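Local coordinates for protein glycine betaine/carnitine/choline ABC transporter (Staphylococcus aureus subsp. aureus Mu50, PDB 3O66) that probably binds glycine betaine, carnitine or choline as the extracellular substrate-binding component of an ABC importer, at residues A[112-120]-A[191-202]. Residues are numbered along the deposited sequence; the frame is centred on the assembly and turned at random.
With ACT (acetate ion), chain D.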
loop_
_atom_site.group_PDB
_atom_site.type_symbol
_atom_site.label_atom_id
_atom_site.label_comp_id
_atom_site.label_asym_id
_atom_site.label_seq_id
_atom_site.Cartn_x
_atom_site.Cartn_y
_atom_site.Cartn_z
ATOM N N PHE A 112 5.288 1.911 -4.814
ATOM C CA PHE A 112 4.727 2.626 -3.671
ATOM C C PHE A 112 4.754 1.771 -2.384
ATOM O O PHE A 112 4.893 0.552 -2.436
ATOM C CB PHE A 112 3.284 3.111 -3.970
ATOM C CG PHE A 112 2.251 1.993 -4.121
ATOM C CD1 PHE A 112 1.480 1.579 -3.025
ATOM C CD2 PHE A 112 2.017 1.396 -5.361
ATOM C CE1 PHE A 112 0.516 0.589 -3.151
ATOM C CE2 PHE A 112 1.056 0.383 -5.511
ATOM C CZ PHE A 112 0.286 -0.017 -4.409
ATOM N N ALA A 113 4.641 2.464 -1.247
ATOM C CA ALA A 113 4.403 1.867 0.070
ATOM C C ALA A 113 3.108 2.435 0.680
ATOM O O ALA A 113 2.829 3.642 0.558
ATOM C CB ALA A 113 5.586 2.120 0.984
ATOM N N ASN A 114 2.322 1.547 1.291
ATOM C CA ASN A 114 1.088 1.891 1.982
ATOM C C ASN A 114 1.304 1.632 3.468
ATOM O O ASN A 114 1.187 0.487 3.944
ATOM C CB ASN A 114 -0.079 1.062 1.435
ATOM C CG ASN A 114 -1.427 1.546 1.947
ATOM O OD1 ASN A 114 -1.500 2.360 2.879
ATOM N ND2 ASN A 114 -2.498 1.047 1.350
ATOM N N THR A 115 1.714 2.696 4.154
ATOM C CA THR A 115 2.115 2.629 5.537
ATOM C C THR A 115 1.436 3.728 6.353
ATOM O O THR A 115 0.938 4.710 5.800
ATOM C CB THR A 115 3.653 2.777 5.674
ATOM O OG1 THR A 115 4.002 2.787 7.070
ATOM C CG2 THR A 115 4.168 4.086 4.993
ATOM N N TYR A 116 1.378 3.532 7.670
ATOM C CA TYR A 116 1.081 4.648 8.559
ATOM C C TYR A 116 2.181 5.672 8.284
ATOM O O TYR A 116 3.348 5.312 8.110
ATOM C CB TYR A 116 1.117 4.232 10.032
ATOM C CG TYR A 116 -0.177 3.632 10.605
ATOM C CD1 TYR A 116 -1.385 3.659 9.896
ATOM C CD2 TYR A 116 -0.177 3.062 11.873
ATOM C CE1 TYR A 116 -2.556 3.108 10.437
ATOM C CE2 TYR A 116 -1.341 2.526 12.435
ATOM C CZ TYR A 116 -2.529 2.554 11.718
ATOM O OH TYR A 116 -3.665 1.996 12.282
ATOM N N ALA A 117 1.773 6.942 8.237
ATOM C CA ALA A 117 2.677 8.042 8.019
ATOM C C ALA A 117 2.062 9.284 8.609
ATOM O O ALA A 117 0.849 9.485 8.524
ATOM C CB ALA A 117 2.914 8.251 6.492
ATOM N N PHE A 118 2.910 10.139 9.165
ATOM C CA PHE A 118 2.496 11.430 9.673
ATOM C C PHE A 118 2.361 12.377 8.521
ATOM O O PHE A 118 3.181 12.370 7.601
ATOM C CB PHE A 118 3.500 11.985 10.692
ATOM C CG PHE A 118 3.544 11.186 11.961
ATOM C CD1 PHE A 118 2.621 11.427 12.970
ATOM C CD2 PHE A 118 4.431 10.121 12.095
ATOM C CE1 PHE A 118 2.631 10.660 14.141
ATOM C CE2 PHE A 118 4.439 9.328 13.260
ATOM C CZ PHE A 118 3.531 9.601 14.272
HETATM N N MSE A 119 1.329 13.209 8.576
HETATM C CA MSE A 119 1.027 14.103 7.460
HETATM C C MSE A 119 0.387 15.382 7.947
HETATM O O MSE A 119 -0.238 15.418 9.035
HETATM C CB MSE A 119 0.184 13.426 6.379
HETATM C CG MSE A 119 -1.148 12.874 6.917
HETATM SE SE MSE A 119 -2.096 11.817 5.580
HETATM C CE MSE A 119 -0.858 10.300 5.542
ATOM N N VAL A 120 0.597 16.431 7.155
ATOM C CA VAL A 120 0.157 17.789 7.493
ATOM C C VAL A 120 -0.402 18.459 6.256
ATOM O O VAL A 120 -0.228 17.937 5.135
ATOM C CB VAL A 120 1.310 18.639 8.085
ATOM C CG1 VAL A 120 1.832 17.996 9.355
ATOM C CG2 VAL A 120 2.468 18.925 7.026
ATOM N N ASP A 191 -3.570 19.441 13.425
ATOM C CA ASP A 191 -2.384 19.994 12.785
ATOM C C ASP A 191 -1.568 18.896 12.117
ATOM O O ASP A 191 -0.879 19.144 11.119
ATOM C CB ASP A 191 -1.541 20.729 13.816
ATOM C CG ASP A 191 -2.312 21.866 14.494
ATOM O OD1 ASP A 191 -2.844 22.758 13.777
ATOM O OD2 ASP A 191 -2.415 21.847 15.737
ATOM N N VAL A 192 -1.640 17.699 12.693
ATOM C CA VAL A 192 -0.895 16.520 12.226
ATOM C C VAL A 192 -1.810 15.284 12.348
ATOM O O VAL A 192 -2.569 15.142 13.346
ATOM C CB VAL A 192 0.392 16.301 13.088
ATOM C CG1 VAL A 192 1.217 15.117 12.557
ATOM C CG2 VAL A 192 1.252 17.543 13.126
ATOM N N ALA A 193 -1.740 14.386 11.355
ATOM C CA ALA A 193 -2.513 13.157 11.356
ATOM C C ALA A 193 -1.553 12.004 11.098
ATOM O O ALA A 193 -0.570 12.157 10.335
ATOM C CB ALA A 193 -3.597 13.195 10.259
ATOM N N LEU A 194 -1.797 10.882 11.758
ATOM C CA LEU A 194 -1.151 9.635 11.364
ATOM C C LEU A 194 -2.138 8.902 10.447
ATOM O O LEU A 194 -3.127 8.311 10.911
ATOM C CB LEU A 194 -0.831 8.797 12.596
ATOM C CG LEU A 194 -0.045 7.505 12.287
ATOM C CD1 LEU A 194 1.376 7.795 11.691
ATOM C CD2 LEU A 194 0.039 6.743 13.564
ATOM N N GLY A 195 -1.889 8.951 9.151
ATOM C CA GLY A 195 -2.864 8.465 8.124
ATOM C C GLY A 195 -2.214 7.348 7.344
ATOM O O GLY A 195 -1.111 6.948 7.676
ATOM N N TYR A 196 -2.888 6.808 6.336
ATOM C CA TYR A 196 -2.240 5.872 5.427
ATOM C C TYR A 196 -1.626 6.644 4.263
ATOM O O TYR A 196 -2.256 7.570 3.720
ATOM C CB TYR A 196 -3.271 4.895 4.876
ATOM C CG TYR A 196 -3.588 3.753 5.796
ATOM C CD1 TYR A 196 -2.631 2.752 6.051
ATOM C CD2 TYR A 196 -4.838 3.644 6.400
ATOM C CE1 TYR A 196 -2.921 1.673 6.892
ATOM C CE2 TYR A 196 -5.140 2.567 7.231
ATOM C CZ TYR A 196 -4.183 1.601 7.482
ATOM O OH TYR A 196 -4.494 0.547 8.306
ATOM N N SER A 197 -0.428 6.252 3.863
ATOM C CA SER A 197 0.379 7.051 2.919
ATOM C C SER A 197 -0.109 7.048 1.471
ATOM O O SER A 197 0.436 7.794 0.653
ATOM C CB SER A 197 1.827 6.569 2.969
ATOM O OG SER A 197 1.866 5.215 2.535
ATOM N N THR A 198 -1.113 6.230 1.126
ATOM C CA THR A 198 -1.619 6.256 -0.252
ATOM C C THR A 198 -3.063 6.743 -0.373
ATOM O O THR A 198 -3.669 6.657 -1.459
ATOM C CB THR A 198 -1.538 4.883 -0.966
ATOM O OG1 THR A 198 -2.288 3.918 -0.218
ATOM C CG2 THR A 198 -0.109 4.431 -1.178
ATOM N N ASP A 199 -3.634 7.236 0.733
ATOM C CA ASP A 199 -5.037 7.654 0.697
ATOM C C ASP A 199 -5.255 8.725 -0.374
ATOM O O ASP A 199 -4.487 9.688 -0.470
ATOM C CB ASP A 199 -5.542 8.121 2.088
ATOM C CG ASP A 199 -7.035 8.253 2.120
ATOM O OD1 ASP A 199 -7.711 7.288 2.551
ATOM O OD2 ASP A 199 -7.551 9.306 1.650
ATOM N N GLY A 200 -6.274 8.546 -1.204
ATOM C CA GLY A 200 -6.589 9.524 -2.243
ATOM C C GLY A 200 -6.773 10.960 -1.757
ATOM O O GLY A 200 -6.616 11.922 -2.513
ATOM N N ARG A 201 -7.151 11.128 -0.505
ATOM C CA ARG A 201 -7.368 12.482 -0.010
ATOM C C ARG A 201 -6.056 13.236 0.126
ATOM O O ARG A 201 -6.039 14.477 0.179
ATOM C CB ARG A 201 -8.224 12.489 1.266
ATOM C CG ARG A 201 -9.699 12.176 0.945
ATOM C CD ARG A 201 -10.467 11.716 2.167
ATOM N NE ARG A 201 -10.034 10.380 2.611
ATOM C CZ ARG A 201 -10.832 9.545 3.270
ATOM N NH1 ARG A 201 -10.400 8.351 3.651
ATOM N NH2 ARG A 201 -12.079 9.922 3.556
ATOM N N ILE A 202 -4.949 12.500 0.156
ATOM C CA ILE A 202 -3.645 13.164 0.143
ATOM C C ILE A 202 -3.503 13.929 -1.181
ATOM O O ILE A 202 -3.000 15.051 -1.204
ATOM C CB ILE A 202 -2.488 12.155 0.312
ATOM C CG1 ILE A 202 -2.513 11.546 1.733
ATOM C CG2 ILE A 202 -1.172 12.838 0.046
ATOM C CD1 ILE A 202 -1.671 10.278 1.880
HETATM C C ACT D . -5.103 4.016 1.561
HETATM O O ACT D . -3.858 4.014 1.798
HETATM O OXT ACT D . -5.481 3.814 0.366
HETATM C CH3 ACT D . -6.100 4.239 2.666
#
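With chi1 at 63°, S197 tucks OG between its own backbone N and carbonyl carbon, facing the 112-120 segment, where the hydroxyl works both ways: it donates to A113 O (2.7 Å) and takes an almost straight bond from T115 N. The backbone N of S197 goes to T115 O, so three bonds tie this serine to the incoming chain just before strand 116-120 begins. L194 has CG anti to its backbone N (chi1 -175°), which, with the turn at its second torsion, carries CD1 over the middle of the F118 ring, only 7° off the normal, a CH-pi contact; V192 CG1 meets the same ring at its edge. On the side of the sheet that carries L194 and F118, Y116 CE1 sits over one face of the Y196 ring, offset toward the rim, the two rings inclined to each other. On the opposite side of the sheet, with A117 and A193, M119, a selenomethionine, bends at its third torsion and lays CE beside the backbone of G195, 3.8 Å from I202 CD1. Between these layers, paired backbone bonds join A117 with G195 and M119 with A193 in antiparallel register. N114 ND2 bonds to E20, which T198 OG1 also reaches, next to an acetate ion probably taken up from the crystallisation liquor; T198 OG1 is 2.6 Å from its O. D199 N-caps the next helix through R201 N. Strands 116-120 and 192-196 are neighbours in the mixed sheet of one lobe, and A113 to T115 belong to a connection between the two lobes, consistent with the hinge-linked, two-lobed fold of periplasmic-binding-protein-type receptors.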